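Local atomic coordinates of mandelate racemase/muconate lactonizing enzyme/Enolase superfamily (Rhodobacter sphaeroides, PDB entry 2HZG), a protein that belongs to the enolase superfamily, joining an N-terminal domain to a TIM-barrel-type domain in which three acidic residues bind a sodium ion. Residues A[41-46]-A[309-314]; A[302-307]-A[327-332]; A[315-320]-A[355-360]; A[344-349]-A[362-367]. One frame throughout, in Å; residues are numbered along the deposited sequence.

Contact 1 (A[41-46]-A[309-314]); sequences WGECEA and HLALSA
Residues 41-44 run as a strand almost perpendicular to helix 309-314, with their axes 95° apart and 8.1 Å at closest approach, and the nearest alpha carbons are those of Glu43 and Ala311. Leu310 supplies most of the apolar bridge. It reaches out from the first turn of the helix, its chi1 of -180° carrying CG away from the backbone N, and Leu310 CD2 comes to rest on the strand backbone, 3.9 Å from Gly42 C. Leu310 CD2 also lies 4.3 Å from Trp41 CB and brushes Glu43 CB. The indole of Trp41 turns off toward Phe11 and Val366, so that only the root of this side chain takes part. Glu43 crosses the gap the other way. Its chain runs out extended (chi2 176°), and one face of its carboxylate is set over the methyl of Ala311, Ala311 CB being 4.1 Å from Glu43 CD. Glu43 OE1 comes within 3.9 Å of Ala311 N without bonding to it. Ser308, just ahead of the helix, mediates instead: its OG is hydrogen-bonded both to Glu43 OE1 and to Ala311 N. Strand 38-44 is an outermost strand, within this chain, of the three-stranded sheet of the N-terminal domain, and helix 309-316 follows barrel strand 300-303, which makes this part of the junction between the two domains, a layout characteristic of the superfamily. Its direct contacts are apolar or van der Waals, with one buried carboxylate facing the amino end of a helix, where the field of the first-turn amides would probably be favourable to it.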
# COMPACT_ATOMS: atom_id res chain seq x y z
N TRP A 41 20.72 -13.77 -1.66
CA TRP A 41 20.51 -12.55 -0.90
C TRP A 41 19.63 -11.61 -1.68
O TRP A 41 19.69 -11.55 -2.92
CB TRP A 41 21.84 -11.83 -0.65
CG TRP A 41 22.67 -12.41 0.41
CD1 TRP A 41 23.64 -13.38 0.27
CD2 TRP A 41 22.66 -12.06 1.81
NE1 TRP A 41 24.23 -13.64 1.49
CE2 TRP A 41 23.65 -12.85 2.45
CE3 TRP A 41 21.91 -11.15 2.58
CZ2 TRP A 41 23.91 -12.76 3.82
CZ3 TRP A 41 22.17 -11.06 3.95
CH2 TRP A 41 23.16 -11.88 4.55
N GLY A 42 18.85 -10.84 -0.93
CA GLY A 42 18.06 -9.77 -1.50
C GLY A 42 17.97 -8.60 -0.52
O GLY A 42 18.43 -8.70 0.62
N GLU A 43 17.39 -7.50 -0.98
CA GLU A 43 17.26 -6.30 -0.18
C GLU A 43 15.85 -5.70 -0.37
O GLU A 43 15.38 -5.55 -1.50
CB GLU A 43 18.35 -5.29 -0.58
CG GLU A 43 18.36 -3.97 0.22
CD GLU A 43 19.54 -3.08 -0.18
OE1 GLU A 43 20.58 -3.63 -0.64
OE2 GLU A 43 19.43 -1.83 -0.04
N CYS A 44 15.18 -5.40 0.74
CA CYS A 44 13.89 -4.71 0.70
C CYS A 44 14.14 -3.21 0.78
O CYS A 44 14.85 -2.75 1.67
CB CYS A 44 13.02 -5.12 1.90
SG CYS A 44 12.74 -6.88 2.08
N GLU A 45 13.58 -2.45 -0.15
CA GLU A 45 13.68 -1.00 -0.05
C GLU A 45 12.44 -0.51 0.69
O GLU A 45 11.44 -0.09 0.10
CB GLU A 45 13.84 -0.33 -1.44
CG GLU A 45 13.96 1.20 -1.39
CD GLU A 45 15.00 1.75 -0.37
OE1 GLU A 45 15.97 1.04 -0.02
OE2 GLU A 45 14.83 2.91 0.08
N ALA A 46 12.50 -0.58 2.01
CA ALA A 46 11.30 -0.54 2.81
C ALA A 46 11.72 -0.25 4.23
O ALA A 46 12.90 -0.41 4.57
CB ALA A 46 10.61 -1.91 2.77
N HIS A 309 24.82 -1.69 -4.25
CA HIS A 309 24.92 -2.32 -5.56
C HIS A 309 24.16 -3.63 -5.64
O HIS A 309 23.86 -4.08 -6.72
CB HIS A 309 26.38 -2.51 -5.99
CG HIS A 309 27.00 -1.25 -6.49
ND1 HIS A 309 27.94 -1.23 -7.50
CD2 HIS A 309 26.79 0.05 -6.14
CE1 HIS A 309 28.30 0.03 -7.74
NE2 HIS A 309 27.62 0.82 -6.93
N LEU A 310 23.81 -4.24 -4.50
CA LEU A 310 22.90 -5.39 -4.54
C LEU A 310 21.52 -4.96 -5.09
O LEU A 310 20.96 -5.62 -5.97
CB LEU A 310 22.77 -6.05 -3.17
CG LEU A 310 21.84 -7.28 -3.08
CD1 LEU A 310 22.38 -8.45 -3.94
CD2 LEU A 310 21.60 -7.68 -1.62
N ALA A 311 21.00 -3.86 -4.56
CA ALA A 311 19.77 -3.21 -5.07
C ALA A 311 19.93 -2.78 -6.52
O ALA A 311 19.03 -2.99 -7.32
CB ALA A 311 19.40 -2.01 -4.18
N LEU A 312 21.09 -2.19 -6.85
CA LEU A 312 21.37 -1.78 -8.23
C LEU A 312 21.31 -2.95 -9.19
O LEU A 312 20.63 -2.90 -10.20
CB LEU A 312 22.73 -1.07 -8.36
CG LEU A 312 23.16 -0.59 -9.77
CD1 LEU A 312 22.12 0.35 -10.46
CD2 LEU A 312 24.54 0.09 -9.66
N SER A 313 22.04 -4.02 -8.86
CA SER A 313 22.05 -5.20 -9.68
C SER A 313 20.63 -5.69 -9.88
O SER A 313 20.23 -5.96 -11.01
CB SER A 313 22.91 -6.30 -9.03
OG SER A 313 22.58 -7.53 -9.66
N ALA A 314 19.85 -5.77 -8.79
CA ALA A 314 18.50 -6.32 -8.88
C ALA A 314 17.63 -5.47 -9.78
O ALA A 314 16.90 -5.99 -10.61
CB ALA A 314 17.87 -6.45 -7.50

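Contact 2 (A[302-307]-A[327-332]); sequences VNHTFT and ICEYPA
Asn303 and Glu329 carry the polar part of this contact, through side-chain bonds that span two strand ends running nearly parallel, 13° apart. The Asn303 amide acts toward Glu329 as a strand backbone would: Asn303 OD1 accepts from Glu329 N at 2.8 Å, and Asn303 ND2 donates to Glu329 O at 3.0 Å. The second bond is the straighter (169°) and uses a lone pair in the carbonyl plane. Asn303 ND2 also donates to Thr305 OG1 at 2.9 Å, so three bonds fix the rotation of the amide. Its CG lies between the backbone N and the carbonyl carbon (chi1 63°), which swings the group across to the neighbouring strand. In return Glu329, extended, sends its carboxylate toward the loop backbone, where Thr305 N reaches Glu329 OE1 at 2.9 Å from above the carboxylate plane. OE2 is held by Ser139 and by a salt bridge with Lys165. These strands are the seventh and eighth of the barrel; they close it, and the crossover between them passes through helix 309-316. Beside the bonds come contacts with rings. His304 lies alongside Glu329, His304 CD2 to Glu329 OE1 3.4 Å, while its ND1 is bonded to Asp277 and the ring stands close to a bound sodium ion. The Phe306 ring offers its edge to Glu329, Phe306 CD1 being 4.0 Å from Glu329 OE2. Val302 CG1 and Ile327 CG1 form an apolar pair at 4.1 Å. The Pro331 ring packs against the backbone of Phe306 and Thr307, Pro331 CG lying 3.2 Å from Thr307 O.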
# COMPACT_ATOMS: atom_id res chain seq x y z
N VAL A 302 13.32 2.51 -16.71
CA VAL A 302 14.55 2.83 -16.00
C VAL A 302 14.41 2.20 -14.63
O VAL A 302 13.31 2.13 -14.08
CB VAL A 302 14.79 4.39 -15.83
CG1 VAL A 302 16.27 4.67 -15.51
CG2 VAL A 302 14.37 5.20 -17.08
N ASN A 303 15.52 1.74 -14.08
CA ASN A 303 15.53 1.38 -12.67
C ASN A 303 15.37 2.61 -11.78
O ASN A 303 15.79 3.73 -12.15
CB ASN A 303 16.83 0.66 -12.30
CG ASN A 303 18.05 1.54 -12.47
OD1 ASN A 303 18.22 2.16 -13.51
ND2 ASN A 303 18.88 1.61 -11.45
N HIS A 304 14.74 2.42 -10.62
CA HIS A 304 14.93 3.32 -9.50
C HIS A 304 15.88 2.64 -8.52
O HIS A 304 15.57 1.57 -8.00
CB HIS A 304 13.63 3.67 -8.76
CG HIS A 304 13.88 4.41 -7.48
ND1 HIS A 304 14.03 3.77 -6.27
CD2 HIS A 304 14.09 5.72 -7.24
CE1 HIS A 304 14.30 4.66 -5.33
NE2 HIS A 304 14.34 5.85 -5.90
N THR A 305 17.05 3.25 -8.31
CA THR A 305 18.01 2.76 -7.31
C THR A 305 18.68 3.93 -6.62
O THR A 305 19.28 4.76 -7.29
CB THR A 305 19.15 1.92 -7.95
OG1 THR A 305 18.58 0.85 -8.71
CG2 THR A 305 20.06 1.34 -6.86
N PHE A 306 18.62 3.98 -5.30
CA PHE A 306 19.33 5.02 -4.57
C PHE A 306 20.26 4.42 -3.49
O PHE A 306 20.78 5.13 -2.62
CB PHE A 306 18.32 6.03 -3.95
CG PHE A 306 18.88 7.44 -3.81
CD1 PHE A 306 19.21 8.20 -4.94
CD2 PHE A 306 19.05 8.01 -2.55
CE1 PHE A 306 19.69 9.49 -4.82
CE2 PHE A 306 19.57 9.32 -2.41
CZ PHE A 306 19.89 10.04 -3.55
N THR A 307 20.47 3.11 -3.54
CA THR A 307 21.06 2.40 -2.40
C THR A 307 22.27 1.53 -2.80
O THR A 307 23.12 2.00 -3.57
CB THR A 307 19.96 1.63 -1.61
OG1 THR A 307 19.30 0.72 -2.50
CG2 THR A 307 18.93 2.60 -1.05
N ILE A 327 19.55 4.17 -20.43
CA ILE A 327 19.98 4.89 -19.24
C ILE A 327 19.58 4.13 -17.95
O ILE A 327 18.58 3.39 -17.95
CB ILE A 327 19.53 6.34 -19.24
CG1 ILE A 327 18.17 6.49 -18.61
CG2 ILE A 327 19.56 6.94 -20.68
CD1 ILE A 327 18.13 7.69 -17.76
N CYS A 328 20.39 4.27 -16.91
CA CYS A 328 20.06 3.72 -15.61
C CYS A 328 20.39 4.71 -14.53
O CYS A 328 21.30 5.54 -14.70
CB CYS A 328 20.79 2.39 -15.34
SG CYS A 328 22.59 2.52 -15.20
N GLU A 329 19.65 4.62 -13.44
CA GLU A 329 19.96 5.37 -12.23
C GLU A 329 21.15 4.76 -11.50
O GLU A 329 21.22 3.55 -11.28
CB GLU A 329 18.75 5.45 -11.30
CG GLU A 329 18.97 6.38 -10.12
CD GLU A 329 17.70 6.70 -9.34
OE1 GLU A 329 16.72 5.94 -9.45
OE2 GLU A 329 17.70 7.72 -8.57
N TYR A 330 22.07 5.63 -11.10
CA TYR A 330 23.25 5.23 -10.36
C TYR A 330 23.40 6.08 -9.10
O TYR A 330 23.62 7.27 -9.19
CB TYR A 330 24.51 5.35 -11.25
CG TYR A 330 25.73 4.76 -10.60
CD1 TYR A 330 26.05 3.39 -10.75
CD2 TYR A 330 26.53 5.53 -9.77
CE1 TYR A 330 27.17 2.84 -10.11
CE2 TYR A 330 27.65 4.99 -9.12
CZ TYR A 330 27.96 3.65 -9.31
OH TYR A 330 29.06 3.13 -8.66
N PRO A 331 23.35 5.45 -7.90
CA PRO A 331 23.50 6.28 -6.70
C PRO A 331 24.94 6.79 -6.57
O PRO A 331 25.86 6.01 -6.31
CB PRO A 331 23.18 5.31 -5.54
CG PRO A 331 23.26 3.98 -6.09
CD PRO A 331 23.21 4.02 -7.59
N ALA A 332 25.12 8.10 -6.74
CA ALA A 332 26.45 8.68 -6.82
C ALA A 332 27.01 9.16 -5.46
O ALA A 332 28.21 9.36 -5.32
CB ALA A 332 26.47 9.81 -7.86

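Contact 3 (A[315-320]-A[355-360]); sequences SLQPFA and RAPEAP
Ala356, in an irregular loop, passes Leu316, late in helix 309-316, with Ala356 CA 5.2 Å from Leu316 CA, and the loop then turns away from the helix at Pro357. The methyl of Ala356 is the centre of this contact, touched by three side chains. Leu316 CB lies 4.0 Å from Ala356 CB, and Ala320 CB, one turn further on, is at 3.8 Å from the same atom. The third is the amide of Gln317, which presents a face to the methyl, somewhat off centre, with Gln317 OE1 3.8 Å from Ala356 CB. Beyond the methyl, Leu316 CD1 rests on the Arg355-Ala356 peptide, 3.8 Å from Ala356 N. Gln317 gets its amide there by bending at chi2 (-65°), and it meets the Pro357 ring at about a right angle. A water then joins the two: Gln317 NE2 donates to it at 2.9 Å, and it donates to Pro357 O at 2.8 Å. Since NE2 is also bonded to Ser313 OG, the rotation of the amide is fixed from two directions. Around this core, Trp123 of helix 122-125 packs on Gln317, Ala320 and Ala356, and its NE1 bonds to Pro357 O. Leu316 reaches inward to Asn303 of barrel strand 300-303, and Pro318 touches helix 284-297. The 355-357 loop packs between helix 122-125 and the Leu316-Ala320 part of the chain, beside the barrel.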
# COMPACT_ATOMS: atom_id res chain seq x y z
N SER A 315 17.75 -4.15 -9.66
CA SER A 315 16.89 -3.25 -10.43
C SER A 315 17.34 -3.08 -11.88
O SER A 315 16.58 -2.57 -12.69
CB SER A 315 16.66 -1.92 -9.71
OG SER A 315 15.76 -2.08 -8.57
N LEU A 316 18.55 -3.52 -12.21
CA LEU A 316 19.01 -3.59 -13.60
C LEU A 316 18.51 -4.86 -14.29
O LEU A 316 18.26 -4.84 -15.50
CB LEU A 316 20.53 -3.53 -13.69
CG LEU A 316 21.21 -2.21 -13.27
CD1 LEU A 316 22.73 -2.30 -13.39
CD2 LEU A 316 20.68 -1.10 -14.12
N GLN A 317 18.35 -5.95 -13.53
CA GLN A 317 17.93 -7.23 -14.12
C GLN A 317 16.71 -7.12 -15.06
O GLN A 317 16.76 -7.62 -16.17
CB GLN A 317 17.67 -8.31 -13.05
CG GLN A 317 18.80 -8.57 -12.03
CD GLN A 317 20.07 -9.14 -12.66
OE1 GLN A 317 20.03 -9.81 -13.71
NE2 GLN A 317 21.20 -8.86 -12.03
N PRO A 318 15.63 -6.43 -14.63
CA PRO A 318 14.41 -6.45 -15.45
C PRO A 318 14.49 -5.77 -16.82
O PRO A 318 13.57 -5.93 -17.63
CB PRO A 318 13.39 -5.71 -14.58
CG PRO A 318 13.97 -5.81 -13.17
CD PRO A 318 15.41 -5.65 -13.40
N PHE A 319 15.54 -4.99 -17.07
CA PHE A 319 15.70 -4.39 -18.39
C PHE A 319 17.07 -4.64 -18.99
O PHE A 319 17.47 -3.97 -19.94
CB PHE A 319 15.25 -2.90 -18.44
CG PHE A 319 16.20 -1.88 -17.76
CD1 PHE A 319 16.70 -0.80 -18.49
CD2 PHE A 319 16.49 -1.95 -16.38
CE1 PHE A 319 17.50 0.17 -17.90
CE2 PHE A 319 17.30 -1.00 -15.78
CZ PHE A 319 17.82 0.08 -16.54
N ALA A 320 17.77 -5.65 -18.46
CA ALA A 320 19.11 -6.02 -18.93
C ALA A 320 19.12 -6.29 -20.43
O ALA A 320 20.01 -5.85 -21.15
CB ALA A 320 19.62 -7.25 -18.17
N ARG A 355 26.22 -2.72 -16.27
CA ARG A 355 25.21 -3.69 -16.67
C ARG A 355 24.86 -4.62 -15.54
O ARG A 355 25.62 -4.75 -14.57
CB ARG A 355 25.65 -4.46 -17.94
CG ARG A 355 26.79 -5.47 -17.74
CD ARG A 355 27.34 -5.89 -19.09
NE ARG A 355 27.98 -4.76 -19.75
CZ ARG A 355 27.92 -4.50 -21.05
NH1 ARG A 355 27.22 -5.29 -21.85
NH2 ARG A 355 28.56 -3.43 -21.54
N ALA A 356 23.68 -5.22 -15.64
CA ALA A 356 23.29 -6.32 -14.79
C ALA A 356 24.42 -7.36 -14.91
O ALA A 356 24.75 -7.79 -16.03
CB ALA A 356 21.96 -6.90 -15.25
N PRO A 357 25.05 -7.70 -13.77
CA PRO A 357 26.24 -8.55 -13.82
C PRO A 357 26.10 -9.83 -14.65
O PRO A 357 25.06 -10.50 -14.64
CB PRO A 357 26.49 -8.87 -12.34
CG PRO A 357 25.98 -7.64 -11.64
CD PRO A 357 24.75 -7.28 -12.39
N GLU A 358 27.16 -10.14 -15.38
CA GLU A 358 27.22 -11.39 -16.13
C GLU A 358 27.37 -12.59 -15.17
O GLU A 358 26.93 -13.72 -15.46
CB GLU A 358 28.24 -11.28 -17.29
CG GLU A 358 27.53 -11.00 -18.66
CD GLU A 358 28.14 -9.89 -19.52
OE1 GLU A 358 27.50 -9.51 -20.53
OE2 GLU A 358 29.25 -9.38 -19.22
N ALA A 359 27.89 -12.33 -13.98
CA ALA A 359 28.06 -13.34 -12.95
C ALA A 359 26.72 -13.94 -12.42
O ALA A 359 25.64 -13.36 -12.65
CB ALA A 359 28.86 -12.75 -11.82
N PRO A 360 26.78 -15.11 -11.75
CA PRO A 360 25.59 -15.86 -11.31
C PRO A 360 24.67 -15.12 -10.33
O PRO A 360 25.16 -14.37 -9.47
CB PRO A 360 26.18 -17.10 -10.62
CG PRO A 360 27.53 -17.28 -11.28
CD PRO A 360 28.02 -15.85 -11.40
O HOH W 1 23.37 -10.69 -12.45

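Contact 4 (A[344-349]-A[362-367]); sequences DHIRPD and LGLQVA
Asp344 and Gln365 provide the direct polar link between two loop segments that pass each other in roughly opposite directions (148°). The backbone N-H of Gln365 points almost straight at Asp344 OD1, with Gln365 N 2.9 Å from that oxygen and an angle of 175° at the hydrogen, and engages its syn lone pair. The carboxylate arrives there because CG is placed between the backbone N and the carbonyl carbon (chi1 46°). A water makes the second polar link. It donates to Asp344 OD2 at 2.6 Å and to Gly363 O at 2.7 Å, bridging two acceptor oxygens that cannot bond to each other. Apolar contacts centre on Leu364, whose forked end lies between the carboxylate and the next two residues. Leu364 CD2 is 3.6 Å from Asp344 OD1 and 3.8 Å from His345 C, whereas Leu364 CD1 meets Ile346 CG1 at 3.9 Å, the two side chains crossing at about a right angle. Helix 309-316 backs this pair: Leu364 packs on His309, Ile346 on Leu312, and the backbone N of Ile346 is hydrogen-bonded to His309 ND1. Both segments belong to the long connection between helices 336-340 and 368-374, which here doubles back on itself beside helix 309-316. One acidic side chain thus satisfies a backbone amide directly and reaches a backbone carbonyl through water, and the two donors would probably stabilise its negative form at this partly solvent-accessible margin, while the leucine-isoleucine pair seals the inner side.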
# COMPACT_ATOMS: atom_id res chain seq x y z
N ASP A 344 32.06 -6.86 -3.52
CA ASP A 344 32.36 -6.34 -4.85
C ASP A 344 31.26 -5.38 -5.31
O ASP A 344 30.21 -5.24 -4.65
CB ASP A 344 32.60 -7.48 -5.86
CG ASP A 344 31.53 -8.60 -5.79
OD1 ASP A 344 30.59 -8.53 -4.95
OD2 ASP A 344 31.67 -9.57 -6.58
N HIS A 345 31.52 -4.68 -6.42
CA HIS A 345 30.63 -3.63 -6.90
C HIS A 345 30.48 -3.71 -8.40
O HIS A 345 31.29 -4.36 -9.06
CB HIS A 345 31.15 -2.26 -6.47
CG HIS A 345 31.14 -2.05 -4.99
ND1 HIS A 345 32.22 -2.36 -4.19
CD2 HIS A 345 30.16 -1.62 -4.16
CE1 HIS A 345 31.92 -2.09 -2.93
NE2 HIS A 345 30.68 -1.65 -2.88
N ILE A 346 29.46 -3.06 -8.93
CA ILE A 346 29.28 -2.97 -10.36
C ILE A 346 30.20 -1.86 -10.89
O ILE A 346 30.08 -0.69 -10.49
CB ILE A 346 27.80 -2.69 -10.77
CG1 ILE A 346 26.88 -3.83 -10.28
CG2 ILE A 346 27.73 -2.49 -12.30
CD1 ILE A 346 25.38 -3.62 -10.53
N ARG A 347 31.09 -2.23 -11.80
CA ARG A 347 32.08 -1.30 -12.33
C ARG A 347 31.86 -1.03 -13.82
O ARG A 347 31.40 -1.91 -14.56
CB ARG A 347 33.50 -1.82 -12.07
CG ARG A 347 33.79 -2.12 -10.60
CD ARG A 347 34.12 -0.86 -9.77
NE ARG A 347 33.01 -0.23 -9.05
CZ ARG A 347 33.14 0.31 -7.83
NH1 ARG A 347 34.32 0.23 -7.20
NH2 ARG A 347 32.12 0.91 -7.21
N PRO A 348 32.17 0.20 -14.27
CA PRO A 348 31.96 0.53 -15.69
C PRO A 348 32.93 -0.24 -16.60
O PRO A 348 34.03 -0.59 -16.16
CB PRO A 348 32.25 2.03 -15.75
CG PRO A 348 33.22 2.28 -14.63
CD PRO A 348 32.74 1.35 -13.53
N ASP A 349 32.53 -0.52 -17.83
CA ASP A 349 33.47 -1.02 -18.83
C ASP A 349 34.27 0.16 -19.41
O ASP A 349 34.16 1.30 -18.93
CB ASP A 349 32.76 -1.84 -19.93
CG ASP A 349 31.72 -1.03 -20.74
OD1 ASP A 349 31.79 0.22 -20.79
OD2 ASP A 349 30.82 -1.64 -21.34
N LEU A 362 22.42 -12.45 -8.74
CA LEU A 362 22.57 -11.00 -8.79
C LEU A 362 24.03 -10.57 -9.00
O LEU A 362 24.30 -9.38 -9.17
CB LEU A 362 21.95 -10.35 -7.53
CG LEU A 362 20.42 -10.54 -7.41
CD1 LEU A 362 19.84 -9.97 -6.10
CD2 LEU A 362 19.68 -9.94 -8.61
N GLY A 363 24.95 -11.53 -8.95
CA GLY A 363 26.32 -11.31 -9.43
C GLY A 363 27.23 -10.56 -8.48
O GLY A 363 28.31 -10.12 -8.88
N LEU A 364 26.81 -10.42 -7.22
CA LEU A 364 27.55 -9.70 -6.20
C LEU A 364 27.44 -10.42 -4.88
O LEU A 364 26.42 -11.07 -4.59
CB LEU A 364 27.06 -8.25 -6.04
CG LEU A 364 27.19 -7.37 -7.28
CD1 LEU A 364 26.32 -6.13 -7.14
CD2 LEU A 364 28.66 -6.99 -7.59
N GLN A 365 28.48 -10.30 -4.07
CA GLN A 365 28.53 -10.98 -2.79
C GLN A 365 28.16 -9.98 -1.70
O GLN A 365 28.69 -8.86 -1.66
CB GLN A 365 29.96 -11.52 -2.58
CG GLN A 365 30.12 -12.62 -1.53
CD GLN A 365 29.72 -14.02 -2.03
OE1 GLN A 365 29.67 -14.95 -1.24
NE2 GLN A 365 29.39 -14.15 -3.32
N VAL A 366 27.26 -10.39 -0.80
CA VAL A 366 26.96 -9.57 0.37
C VAL A 366 28.12 -9.71 1.34
O VAL A 366 28.59 -10.83 1.58
CB VAL A 366 25.57 -9.94 1.00
CG1 VAL A 366 25.44 -9.46 2.43
CG2 VAL A 366 24.46 -9.37 0.13
N ALA A 367 28.61 -8.58 1.86
CA ALA A 367 29.75 -8.60 2.76
C ALA A 367 29.31 -8.86 4.20
O ALA A 367 28.55 -8.08 4.78
CB ALA A 367 30.55 -7.30 2.64
O HOH W 2 30.25 -11.49 -7.64

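How the contacts relate
Read from the N terminus, the four contacts form a chain of overlapping loops in which none nests. Contact 1 spans 262 residues, bringing strand 38-44 of the N-terminal domain to helix 309-316. Contact 2 opens before that helix and closes after it, crossing contact 1 and sealing the barrel between strands 300-303 and 327-331. Contact 3 opens inside this loop, late in the same helix, and closes on 355-360, so it crosses contact 2. Contact 4, within the connection between helices 336-340 and 368-374, crosses contact 3, and a salt bridge from Asp349 to Arg355 joins them. Helix 309-316 is common ground: contacts 1 and 3 use it directly, and His309 and Ser313 tie it to contact 4.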